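Local coordinates for rhamnose ABC transporter, periplasmic rhamnose-binding protein (PDB 4KVF) that probably binds rhamnose or a related sugar outside the cell membrane and passes it to an ABC transporter for uptake, at residues 42-47 with 287-292; 60-65 with 70-75; 155-160 with 195-200; 186-189 with 193-196; 267-272 with 336-341. One frame throughout, in Å; residues are numbered along the deposited sequence.

From the N terminus, contact 1 opens on strand 41-45 and closes only at helix 281-296. Contacts 2, 3 and 4 all nest inside that long loop. Contact 2 closes a short turn between helix 52-67 and strand 71-74. Strand 71-74 lies beside strand 41-45 in the sheet, and contacts 1 and 2 touch there. Contact 3 packs helix 145-159 on the start of strand 197-204; contact 4 ties the end of helix 176-189 to the loop before that strand. These share Ala195 and Lys196 and lie in the other lobe. Contact 5 opens before contact 1 has closed, so the two cross. It joins the end of helix 261-269 to the C-terminal loop after strand 330-332.

Contact 1. Residues 42-47 with 287-292; sequences IAYLPK and LAAYAG
The ring of Tyr44 meets helix 281-296 at its hydroxyl end. The methyl of Ala289 sits at the ring edge, near the ring plane, with its CB 3.2 Å from Tyr44 OH. The methyl of Ala288 comes in obliquely, and its CB is 4.4 Å from Tyr44 CE2. Leu74 and Val101 of the two neighbouring strands touch the Tyr44 side chain. The torsion places CG anti to the carbonyl carbon (chi1 -77°), and from there the ring carries the hydroxyl across to the helix. The polar end is bonded to the backbone O of Gly285, one turn before Ala289. The N of Ala289 is also near Tyr44 OH, but the angle is too poor for a bond. The buried hydroxyl is thus satisfied by a helix carbonyl. Two residues earlier, Ile42 points toward the same helix. Its chain is extended (chi2 180°), and CD1 ends 4.0 Å from Ala289 O. The Ile42 and Ala289 CA atoms are 7.1 Å apart, and the small Ala288 and Ala289 probably allow this approach. Strand and helix axes make an angle of 135°. Ala64 of helix 52-67 also touches Ala289. Together these layers are the helix-on-parallel-sheet packing of a Rossmann-like lobe, as in type I periplasmic binding proteins.

Contact 2. Residues 60-65 with 70-75; sequences GGKVAV and GEYKLV
Helix 60-65 runs nearly antiparallel to strand 71-74, at 163°, and the short turn between them is closed by a backbone bond from Gly70 N to Val65 O of 2.9 Å. The aliphatic part of Lys62 lies over one face of the Tyr72 ring. Lys62 CB stands 3.7 Å from the ring centroid and only 3° off the ring normal, a CH-pi contact. With CG anti to the backbone N (chi1 -173°), the lysine chain continues over the ring, and CD comes 3.6 Å from Tyr72 CE2. The two side chains cross at about a right angle. The segments belong to a beta-alpha-beta crossover: strand 41-45, helix 52-67, then strand 71-74 at the edge of the parallel sheet. Val65 points toward the strand from the last turns of the helix. Its CG1 lies 3.5 Å from Gly70 C and 3.9 Å from Tyr72 CB. Packing at Gly70 is close, and a CB there would come tight against that methyl. Replacing Tyr72 with an alanine would probably leave the Lys62 methylenes without their flat support and open a gap beside Gly61. Val65 also reaches Ile42 on the adjacent strand 41-45 and Ala289 of helix 281-296.

Contact 3. Residues 155-160 with 195-200; sequences MAKELA and AKLKLV
Leu197 carries its CG anti to the carbonyl carbon (chi1 -87°), which sends both methyls toward helix 155-159. Lys157 holds CG anti to the backbone N (chi1 -171°), and its extended chain leads away from the leucine; the contact is made at CA and CB. CD1 of Leu197 rests 3.7 Å from Lys157 CA and equally 3.7 Å from Lys157 CB. The other branch, CD2, comes 4.0 Å from the methyl CB of Ala160, just after the helix end. One leucine thus spans almost the last turn of the helix, and the two longer side chains run at a slant to one another. The setting is the second alpha/beta lobe of a type I periplasmic binding protein fold. Strand 197-204 is an edge of the parallel sheet of this lobe, and helix 145-159 packs on one side. Ile166 of the adjoining strand also touches Leu197, while Val228 touches Ala160. The ammonium of Lys157 is not part of the apolar patch. It reaches on to hydrogen-bond the backbone O of Glu193. Lys157 NZ and Lys196 NZ stay 6.6 Å apart, so their like charges would probably repel each other only mildly.

Contact 4. Residues 186-189 with 193-196; sequences KTEL and ENAK
The amide of Asn194 is aimed at the last turn of helix 176-189, and its NH2 meets the backbone carbonyl of Glu188. The bond from Asn194 ND2 to Glu188 O is 2.8 Å long and nearly straight, 173° at the hydrogen. The acceptor lies almost in the amide plane. Relative to the Glu188 carbonyl, the nitrogen stands above the plane, 62° out of it. Asn194 has CG anti to the carbonyl carbon (chi1 -66°), which turns the amide toward the helix. Asn194 CB itself lies 3.7 Å from Leu189 O. Leu189 points away from the loop, yet its CD2 still comes 4.5 Å from Asn194 CB. Leu189 also packs on Leu197 and Leu199 of strand 197-204 and on Val153. Glu188 sits beside the bond. Its carboxylate is turned to Lys191 in a salt bridge, and the nearest oxygen of Glu193, OE2, is 5.6 Å from Glu188 OE1. The other end of the amide, Asn194 OD1, accepts from Lys157 NZ. With an alanine here, Glu188 O would probably lose this donor and the lysine one of its acceptors, and the loop would be less firmly held to the helix. Donor and acceptor are both used, so the amide is fixed in rotation. Its NH2 offers a partial positive charge to a carbonyl in the last helical turn, where the helix dipole would likely welcome it, and its oxygen helps to accommodate a nearby lysine.

Contact 5. Residues 267-272 with 336-341; sequences YVKDGT and NIDQFN
Apolar contact comes first: Val268 and Ile337 reach toward each other tip to tip. Val268 CG2 lies 3.6 Å from Ile337 CD1, and the second branches, Val268 CG1 and Ile337 CG2, are 4.2 Å apart. Ile337 has CG1 anti to the backbone N (chi1 -169°), which lets CD1 extend to the valine. Both residues also pack on Phe276 of strand 276-278. The charged contact is between two solvent-exposed residues. Lys269 NZ and Asp338 OD2 form a salt bridge of 3.3 Å, weak as a hydrogen bond. The lysine chain bends at its last torsion, and the two side chains cross at about a right angle. The stronger partner of Asp338 is Arg265, which bridges to its OD1 and also binds the backbone O of Ile337. Lys269 is therefore a second, looser positive charge on this carboxylate. The last group of bonds is within 267-272. Asp270 OD1 accepts from Thr272 OG1 at 2.9 Å and from Thr272 N at 3.1 Å, both from the same face of the carboxylate. The bond to the backbone N makes an Asx turn. Gly271 has positive phi (90°), and Gly271 N bonds to Val268 O while Thr272 N makes a weak bond to Tyr267 O. The C-terminal loop packs on Val268 and Lys269 in the last turn of the helix, which ends just beyond them in a Schellman motif.

Contact 1. Residues 42-47 with 287-292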
# COMPACT_ATOMS: atom_id res chain seq x y z
N ILE A 42 10.45 3.79 -19.60
CA ILE A 42 10.07 3.23 -18.31
C ILE A 42 8.72 2.54 -18.46
O ILE A 42 7.73 3.18 -18.81
CB ILE A 42 10.02 4.33 -17.23
CG1 ILE A 42 11.39 5.03 -17.12
CG2 ILE A 42 9.60 3.73 -15.88
CD1 ILE A 42 11.46 6.16 -16.08
N ALA A 43 8.68 1.24 -18.21
CA ALA A 43 7.47 0.46 -18.44
C ALA A 43 6.91 -0.06 -17.12
O ALA A 43 7.68 -0.43 -16.24
CB ALA A 43 7.76 -0.70 -19.36
N TYR A 44 5.59 -0.08 -17.00
CA TYR A 44 4.90 -0.53 -15.79
C TYR A 44 4.15 -1.83 -16.05
O TYR A 44 3.43 -1.97 -17.05
CB TYR A 44 3.91 0.53 -15.32
CG TYR A 44 4.60 1.66 -14.61
CD1 TYR A 44 5.32 2.60 -15.32
CD2 TYR A 44 4.56 1.76 -13.23
CE1 TYR A 44 5.98 3.63 -14.68
CE2 TYR A 44 5.22 2.78 -12.58
CZ TYR A 44 5.92 3.72 -13.31
OH TYR A 44 6.57 4.74 -12.65
N LEU A 45 4.31 -2.78 -15.13
CA LEU A 45 3.64 -4.08 -15.18
C LEU A 45 2.99 -4.32 -13.83
O LEU A 45 3.59 -4.93 -12.93
CB LEU A 45 4.64 -5.21 -15.48
CG LEU A 45 4.16 -6.67 -15.46
CD1 LEU A 45 2.88 -6.84 -16.26
CD2 LEU A 45 5.25 -7.57 -16.02
N PRO A 46 1.75 -3.84 -13.68
CA PRO A 46 1.00 -4.08 -12.44
C PRO A 46 0.52 -5.52 -12.37
O PRO A 46 0.73 -6.28 -13.32
CB PRO A 46 -0.17 -3.11 -12.57
CG PRO A 46 -0.44 -3.07 -14.05
CD PRO A 46 0.92 -3.19 -14.72
N LYS A 47 -0.10 -5.91 -11.26
CA LYS A 47 -0.66 -7.25 -11.13
C LYS A 47 -1.81 -7.49 -12.12
O LYS A 47 -1.88 -8.55 -12.74
CB LYS A 47 -1.12 -7.50 -9.70
CG LYS A 47 0.01 -7.40 -8.70
CD LYS A 47 -0.38 -7.97 -7.35
CE LYS A 47 0.85 -8.39 -6.57
NZ LYS A 47 0.49 -8.79 -5.18
N LEU A 287 6.86 7.52 -7.35
CA LEU A 287 8.13 7.24 -6.71
C LEU A 287 8.92 6.18 -7.47
O LEU A 287 10.13 6.30 -7.62
CB LEU A 287 7.91 6.82 -5.25
CG LEU A 287 9.16 6.42 -4.46
CD1 LEU A 287 10.25 7.49 -4.53
CD2 LEU A 287 8.80 6.13 -3.00
N ALA A 288 8.23 5.15 -7.97
CA ALA A 288 8.91 4.09 -8.70
C ALA A 288 9.65 4.62 -9.94
O ALA A 288 10.77 4.20 -10.22
CB ALA A 288 7.92 2.99 -9.10
N ALA A 289 9.03 5.56 -10.66
CA ALA A 289 9.67 6.15 -11.83
C ALA A 289 10.96 6.90 -11.46
O ALA A 289 11.99 6.77 -12.12
CB ALA A 289 8.72 7.07 -12.56
N TYR A 290 10.92 7.69 -10.39
CA TYR A 290 12.11 8.41 -9.99
C TYR A 290 13.22 7.49 -9.49
O TYR A 290 14.39 7.72 -9.75
CB TYR A 290 11.79 9.51 -8.96
CG TYR A 290 11.33 10.80 -9.60
CD1 TYR A 290 12.25 11.75 -10.04
CD2 TYR A 290 9.98 11.07 -9.79
CE1 TYR A 290 11.84 12.93 -10.65
CE2 TYR A 290 9.56 12.25 -10.41
CZ TYR A 290 10.50 13.18 -10.83
OH TYR A 290 10.08 14.34 -11.44
N ALA A 291 12.84 6.43 -8.77
CA ALA A 291 13.83 5.48 -8.27
C ALA A 291 14.50 4.78 -9.45
O ALA A 291 15.73 4.63 -9.49
CB ALA A 291 13.14 4.46 -7.37
N GLY A 292 13.69 4.36 -10.40
CA GLY A 292 14.18 3.67 -11.58
C GLY A 292 15.10 4.57 -12.38
O GLY A 292 16.17 4.16 -12.84

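Contact 2. Residues 60-65 with 70-75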
# COMPACT_ATOMS: atom_id res chain seq x y z
N GLY A 60 0.27 7.61 -11.81
CA GLY A 60 1.27 8.39 -11.11
C GLY A 60 2.62 8.21 -11.75
O GLY A 60 3.41 9.15 -11.82
N GLY A 61 2.90 7.00 -12.22
CA GLY A 61 4.14 6.74 -12.93
C GLY A 61 4.18 7.53 -14.23
O GLY A 61 5.22 8.07 -14.59
N LYS A 62 3.05 7.58 -14.92
CA LYS A 62 2.96 8.33 -16.17
C LYS A 62 3.30 9.81 -15.96
O LYS A 62 3.95 10.44 -16.80
CB LYS A 62 1.57 8.17 -16.79
CG LYS A 62 1.40 8.77 -18.17
CD LYS A 62 0.15 8.19 -18.82
CE LYS A 62 -0.49 9.13 -19.81
NZ LYS A 62 0.40 9.48 -20.94
N VAL A 63 2.86 10.36 -14.83
CA VAL A 63 3.14 11.76 -14.54
C VAL A 63 4.64 11.99 -14.32
O VAL A 63 5.23 12.93 -14.89
CB VAL A 63 2.37 12.27 -13.29
CG1 VAL A 63 2.90 13.62 -12.84
CG2 VAL A 63 0.89 12.37 -13.60
N ALA A 64 5.24 11.14 -13.48
CA ALA A 64 6.66 11.23 -13.16
C ALA A 64 7.52 11.06 -14.42
O ALA A 64 8.50 11.78 -14.63
CB ALA A 64 7.04 10.18 -12.13
N VAL A 65 7.16 10.10 -15.25
CA VAL A 65 7.90 9.84 -16.48
C VAL A 65 7.87 11.07 -17.40
O VAL A 65 8.88 11.46 -17.98
CB VAL A 65 7.41 8.55 -17.19
CG1 VAL A 65 8.02 8.41 -18.56
CG2 VAL A 65 7.78 7.35 -16.34
N GLY A 70 10.82 11.22 -20.07
CA GLY A 70 11.02 9.84 -20.48
C GLY A 70 9.86 9.37 -21.34
O GLY A 70 9.03 10.18 -21.76
N GLU A 71 9.82 8.07 -21.63
CA GLU A 71 8.73 7.48 -22.40
C GLU A 71 8.02 6.45 -21.55
O GLU A 71 8.65 5.52 -21.06
CB GLU A 71 9.28 6.77 -23.64
CG GLU A 71 10.01 7.65 -24.63
CD GLU A 71 10.41 6.88 -25.88
OE1 GLU A 71 9.75 5.86 -26.20
OE2 GLU A 71 11.40 7.28 -26.54
N TYR A 72 6.70 6.59 -21.39
CA TYR A 72 5.93 5.70 -20.51
C TYR A 72 5.25 4.57 -21.29
O TYR A 72 4.68 4.79 -22.35
CB TYR A 72 4.88 6.53 -19.76
CG TYR A 72 3.79 5.76 -19.04
CD1 TYR A 72 3.99 5.27 -17.76
CD2 TYR A 72 2.55 5.58 -19.63
CE1 TYR A 72 2.99 4.59 -17.09
CE2 TYR A 72 1.53 4.91 -18.97
CZ TYR A 72 1.76 4.41 -17.70
OH TYR A 72 0.75 3.74 -17.06
N LYS A 73 5.32 3.35 -20.75
CA LYS A 73 4.60 2.22 -21.33
C LYS A 73 3.89 1.44 -20.22
O LYS A 73 4.41 1.28 -19.12
CB LYS A 73 5.57 1.32 -22.10
CG LYS A 73 4.96 0.03 -22.59
CD LYS A 73 5.93 -0.69 -23.52
CE LYS A 73 5.52 -0.54 -24.98
NZ LYS A 73 4.54 -1.57 -25.42
N LEU A 74 2.68 0.98 -20.52
CA LEU A 74 1.90 0.15 -19.60
C LEU A 74 1.58 -1.15 -20.30
O LEU A 74 1.03 -1.15 -21.41
CB LEU A 74 0.60 0.87 -19.21
CG LEU A 74 -0.39 0.16 -18.27
CD1 LEU A 74 0.22 -0.07 -16.88
CD2 LEU A 74 -1.70 0.94 -18.14
N VAL A 75 1.92 -2.27 -19.66
CA VAL A 75 1.55 -3.59 -20.16
C VAL A 75 1.00 -4.42 -19.00
O VAL A 75 1.19 -4.06 -17.84
CB VAL A 75 2.76 -4.36 -20.78
CG1 VAL A 75 3.40 -3.56 -21.94
CG2 VAL A 75 3.79 -4.69 -19.72

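Contact 3. Residues 155-160 with 195-200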
# COMPACT_ATOMS: atom_id res chain seq x y z
N MSE A 155 -4.61 5.62 15.70
CA MSE A 155 -5.98 6.06 15.41
C MSE A 155 -6.98 5.47 16.41
O MSE A 155 -7.87 6.17 16.89
CB MSE A 155 -6.36 5.70 13.96
CG MSE A 155 -5.56 6.49 12.92
SE MSE A 155 -6.14 6.17 11.09
CE MSE A 155 -5.89 4.24 11.03
N ALA A 156 -6.83 4.18 16.72
CA ALA A 156 -7.72 3.55 17.70
C ALA A 156 -7.66 4.26 19.06
O ALA A 156 -8.68 4.49 19.69
CB ALA A 156 -7.39 2.08 17.85
N LYS A 157 -6.45 4.61 19.48
CA LYS A 157 -6.25 5.26 20.77
C LYS A 157 -6.92 6.63 20.84
O LYS A 157 -7.57 6.96 21.82
CB LYS A 157 -4.75 5.39 21.09
CG LYS A 157 -4.45 5.86 22.51
CD LYS A 157 -2.96 5.75 22.77
CE LYS A 157 -2.56 6.15 24.17
NZ LYS A 157 -1.08 6.02 24.31
N GLU A 158 -6.76 7.42 19.78
CA GLU A 158 -7.41 8.72 19.69
C GLU A 158 -8.93 8.58 19.75
O GLU A 158 -9.59 9.25 20.54
CB GLU A 158 -7.00 9.43 18.39
CG GLU A 158 -5.52 9.75 18.28
CD GLU A 158 -5.10 10.15 16.87
OE1 GLU A 158 -4.03 10.78 16.72
OE2 GLU A 158 -5.84 9.83 15.91
N LEU A 159 -9.47 7.69 18.92
CA LEU A 159 -10.92 7.51 18.83
C LEU A 159 -11.51 6.99 20.14
O LEU A 159 -12.66 7.28 20.48
CB LEU A 159 -11.27 6.58 17.66
CG LEU A 159 -10.95 7.15 16.26
CD1 LEU A 159 -10.92 6.05 15.21
CD2 LEU A 159 -11.97 8.22 15.90
N ALA A 160 -10.72 6.23 20.89
CA ALA A 160 -11.17 5.67 22.17
C ALA A 160 -10.95 6.65 23.32
O ALA A 160 -11.26 6.34 24.47
CB ALA A 160 -10.45 4.36 22.46
N ALA A 195 -1.10 0.88 27.68
CA ALA A 195 -1.55 -0.08 28.68
C ALA A 195 -3.06 -0.06 28.95
O ALA A 195 -3.63 -1.07 29.35
CB ALA A 195 -0.78 0.11 29.99
N LYS A 196 -3.70 1.09 28.73
CA LYS A 196 -5.14 1.22 29.02
C LYS A 196 -6.05 0.82 27.86
O LYS A 196 -7.27 0.75 28.03
CB LYS A 196 -5.48 2.64 29.49
CG LYS A 196 -5.05 2.94 30.91
CD LYS A 196 -5.56 4.29 31.36
CE LYS A 196 -5.07 5.40 30.44
NZ LYS A 196 -3.59 5.56 30.45
N LEU A 197 -5.47 0.58 26.69
CA LEU A 197 -6.20 0.04 25.54
C LEU A 197 -6.14 -1.47 25.61
O LEU A 197 -5.07 -2.04 25.81
CB LEU A 197 -5.57 0.49 24.22
CG LEU A 197 -5.98 1.82 23.58
CD1 LEU A 197 -5.51 1.87 22.13
CD2 LEU A 197 -7.48 2.03 23.66
N LYS A 198 -7.29 -2.13 25.46
CA LYS A 198 -7.34 -3.59 25.51
C LYS A 198 -7.96 -4.17 24.25
O LYS A 198 -9.08 -3.84 23.89
CB LYS A 198 -8.14 -4.06 26.73
CG LYS A 198 -7.60 -3.56 28.07
CD LYS A 198 -6.11 -3.86 28.23
CE LYS A 198 -5.63 -3.52 29.64
N LEU A 199 -7.21 -5.05 23.59
CA LEU A 199 -7.72 -5.78 22.43
C LEU A 199 -8.54 -6.96 22.93
O LEU A 199 -7.99 -7.91 23.49
CB LEU A 199 -6.54 -6.26 21.59
CG LEU A 199 -6.88 -7.12 20.37
CD1 LEU A 199 -7.77 -6.36 19.39
CD2 LEU A 199 -5.59 -7.61 19.69
N VAL A 200 -9.86 -6.91 22.74
CA VAL A 200 -10.74 -7.93 23.34
C VAL A 200 -11.07 -9.10 22.41
O VAL A 200 -11.45 -10.17 22.88
CB VAL A 200 -12.07 -7.33 23.85
CG1 VAL A 200 -11.82 -6.35 24.97
CG2 VAL A 200 -12.84 -6.68 22.70

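Contact 4. Residues 186-189 with 193-196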
# COMPACT_ATOMS: atom_id res chain seq x y z
N LYS A 186 -0.34 -5.69 18.18
CA LYS A 186 -0.11 -6.30 19.49
C LYS A 186 1.19 -5.80 20.13
O LYS A 186 1.24 -5.54 21.33
CB LYS A 186 -0.08 -7.83 19.38
CG LYS A 186 -1.42 -8.46 19.06
CD LYS A 186 -1.28 -9.97 18.89
CE LYS A 186 -2.60 -10.63 18.55
NZ LYS A 186 -2.41 -12.08 18.29
N THR A 187 2.24 -5.67 19.33
CA THR A 187 3.52 -5.21 19.88
C THR A 187 3.36 -3.77 20.36
O THR A 187 3.87 -3.41 21.43
CB THR A 187 4.67 -5.32 18.87
OG1 THR A 187 4.49 -4.35 17.83
CG2 THR A 187 4.69 -6.73 18.26
N GLU A 188 2.62 -2.98 19.59
CA GLU A 188 2.31 -1.60 19.98
C GLU A 188 1.47 -1.51 21.25
O GLU A 188 1.77 -0.72 22.15
CB GLU A 188 1.61 -0.86 18.84
CG GLU A 188 2.52 -0.44 17.71
CD GLU A 188 3.51 0.63 18.12
OE1 GLU A 188 3.07 1.73 18.50
OE2 GLU A 188 4.72 0.35 18.09
N LEU A 189 0.43 -2.33 21.33
CA LEU A 189 -0.44 -2.36 22.49
C LEU A 189 0.29 -2.77 23.77
O LEU A 189 -0.12 -2.40 24.88
CB LEU A 189 -1.61 -3.31 22.23
CG LEU A 189 -2.65 -2.73 21.27
CD1 LEU A 189 -3.60 -3.81 20.79
CD2 LEU A 189 -3.43 -1.61 21.97
N GLU A 193 2.73 2.94 27.35
CA GLU A 193 1.82 4.04 27.01
C GLU A 193 0.46 3.61 26.45
O GLU A 193 -0.49 4.39 26.44
CB GLU A 193 2.51 4.99 26.02
CG GLU A 193 2.40 4.55 24.57
CD GLU A 193 3.63 4.88 23.75
OE1 GLU A 193 4.75 4.59 24.22
OE2 GLU A 193 3.48 5.43 22.63
N ASN A 194 0.37 2.37 25.98
CA ASN A 194 -0.89 1.84 25.47
C ASN A 194 -1.52 0.83 26.42
O ASN A 194 -2.37 0.03 26.04
CB ASN A 194 -0.69 1.21 24.08
CG ASN A 194 -0.31 2.24 23.03
OD1 ASN A 194 -0.78 3.37 23.06
ND2 ASN A 194 0.55 1.84 22.10
N ALA A 195 -1.10 0.88 27.68
CA ALA A 195 -1.55 -0.08 28.68
C ALA A 195 -3.06 -0.06 28.95
O ALA A 195 -3.63 -1.07 29.35
CB ALA A 195 -0.78 0.11 29.99
N LYS A 196 -3.70 1.09 28.73
CA LYS A 196 -5.14 1.22 29.02
C LYS A 196 -6.05 0.82 27.86
O LYS A 196 -7.27 0.75 28.03
CB LYS A 196 -5.48 2.64 29.49
CG LYS A 196 -5.05 2.94 30.91
CD LYS A 196 -5.56 4.29 31.36
CE LYS A 196 -5.07 5.40 30.44
NZ LYS A 196 -3.59 5.56 30.45

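Contact 5. Residues 267-272 with 336-341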
# COMPACT_ATOMS: atom_id res chain seq x y z
N TYR A 267 -19.36 7.40 4.21
CA TYR A 267 -19.33 7.14 5.65
C TYR A 267 -18.53 8.21 6.40
O TYR A 267 -18.77 8.46 7.59
CB TYR A 267 -18.82 5.72 5.93
CG TYR A 267 -19.69 4.68 5.26
CD1 TYR A 267 -21.01 4.52 5.65
CD2 TYR A 267 -19.21 3.89 4.23
CE1 TYR A 267 -21.83 3.60 5.04
CE2 TYR A 267 -20.04 2.96 3.60
CZ TYR A 267 -21.34 2.82 4.02
OH TYR A 267 -22.18 1.91 3.42
N VAL A 268 -17.60 8.84 5.70
CA VAL A 268 -16.88 9.98 6.26
C VAL A 268 -17.78 11.21 6.28
O VAL A 268 -17.91 11.89 7.31
CB VAL A 268 -15.58 10.25 5.47
CG1 VAL A 268 -14.96 11.56 5.91
CG2 VAL A 268 -14.61 9.10 5.67
N LYS A 269 -18.44 11.47 5.16
CA LYS A 269 -19.33 12.62 5.04
C LYS A 269 -20.56 12.53 5.95
O LYS A 269 -21.13 13.56 6.33
CB LYS A 269 -19.73 12.85 3.58
CG LYS A 269 -18.55 13.22 2.68
CD LYS A 269 -18.98 13.60 1.26
CE LYS A 269 -17.84 14.25 0.48
NZ LYS A 269 -17.23 15.42 1.18
N ASP A 270 -20.97 11.31 6.32
CA ASP A 270 -22.14 11.18 7.20
C ASP A 270 -21.79 11.07 8.69
O ASP A 270 -22.68 10.98 9.54
CB ASP A 270 -23.14 10.09 6.72
CG ASP A 270 -22.70 8.66 7.07
OD1 ASP A 270 -21.62 8.45 7.66
OD2 ASP A 270 -23.47 7.72 6.74
N GLY A 271 -20.49 11.10 9.00
CA GLY A 271 -20.04 11.13 10.38
C GLY A 271 -19.81 9.79 11.05
O GLY A 271 -19.50 9.73 12.25
N THR A 272 -19.95 8.70 10.31
CA THR A 272 -19.75 7.37 10.88
C THR A 272 -18.27 7.12 11.13
O THR A 272 -17.88 6.56 12.16
CB THR A 272 -20.30 6.27 9.95
OG1 THR A 272 -21.70 6.47 9.75
CG2 THR A 272 -20.07 4.89 10.56
N ASN A 336 -9.68 16.08 4.15
CA ASN A 336 -8.91 15.77 2.95
C ASN A 336 -9.47 14.65 2.05
O ASN A 336 -8.80 14.24 1.11
CB ASN A 336 -7.45 15.47 3.30
CG ASN A 336 -7.25 14.09 3.92
OD1 ASN A 336 -8.22 13.47 4.37
ND2 ASN A 336 -6.01 13.62 3.94
N ILE A 337 -10.68 14.18 2.32
CA ILE A 337 -11.20 13.00 1.60
C ILE A 337 -11.52 13.23 0.10
O ILE A 337 -11.39 12.30 -0.70
CB ILE A 337 -12.39 12.33 2.34
CG1 ILE A 337 -12.72 10.97 1.71
CG2 ILE A 337 -13.62 13.24 2.34
CD1 ILE A 337 -12.68 9.82 2.69
N ASP A 338 -11.92 14.44 -0.28
CA ASP A 338 -12.20 14.72 -1.68
C ASP A 338 -10.92 14.97 -2.50
O ASP A 338 -10.98 15.06 -3.73
CB ASP A 338 -13.17 15.90 -1.85
CG ASP A 338 -14.60 15.54 -1.48
OD1 ASP A 338 -14.90 14.35 -1.25
OD2 ASP A 338 -15.44 16.47 -1.42
N GLN A 339 -9.79 15.07 -1.81
CA GLN A 339 -8.50 15.29 -2.47
C GLN A 339 -8.05 14.02 -3.18
O GLN A 339 -7.14 14.04 -4.01
CB GLN A 339 -7.43 15.72 -1.46
CG GLN A 339 -7.75 17.00 -0.69
CD GLN A 339 -6.66 17.38 0.31
OE1 GLN A 339 -5.58 16.80 0.32
NE2 GLN A 339 -6.95 18.37 1.15
N PHE A 340 -8.69 12.90 -2.85
CA PHE A 340 -8.34 11.61 -3.42
C PHE A 340 -9.53 10.99 -4.15
O PHE A 340 -10.66 11.09 -3.69
CB PHE A 340 -7.86 10.65 -2.31
CG PHE A 340 -6.82 11.26 -1.40
CD1 PHE A 340 -7.20 12.02 -0.30
CD2 PHE A 340 -5.46 11.07 -1.64
CE1 PHE A 340 -6.26 12.58 0.55
CE2 PHE A 340 -4.51 11.63 -0.80
CZ PHE A 340 -4.91 12.39 0.30
N ASN A 341 -9.27 10.37 -5.30
CA ASN A 341 -10.31 9.62 -5.99
C ASN A 341 -9.84 8.25 -6.44
O ASN A 341 -9.32 8.08 -7.54
CB ASN A 341 -10.91 10.39 -7.17
CG ASN A 341 -11.92 9.55 -7.96
OD1 ASN A 341 -13.02 9.25 -7.49
ND2 ASN A 341 -11.53 9.16 -9.17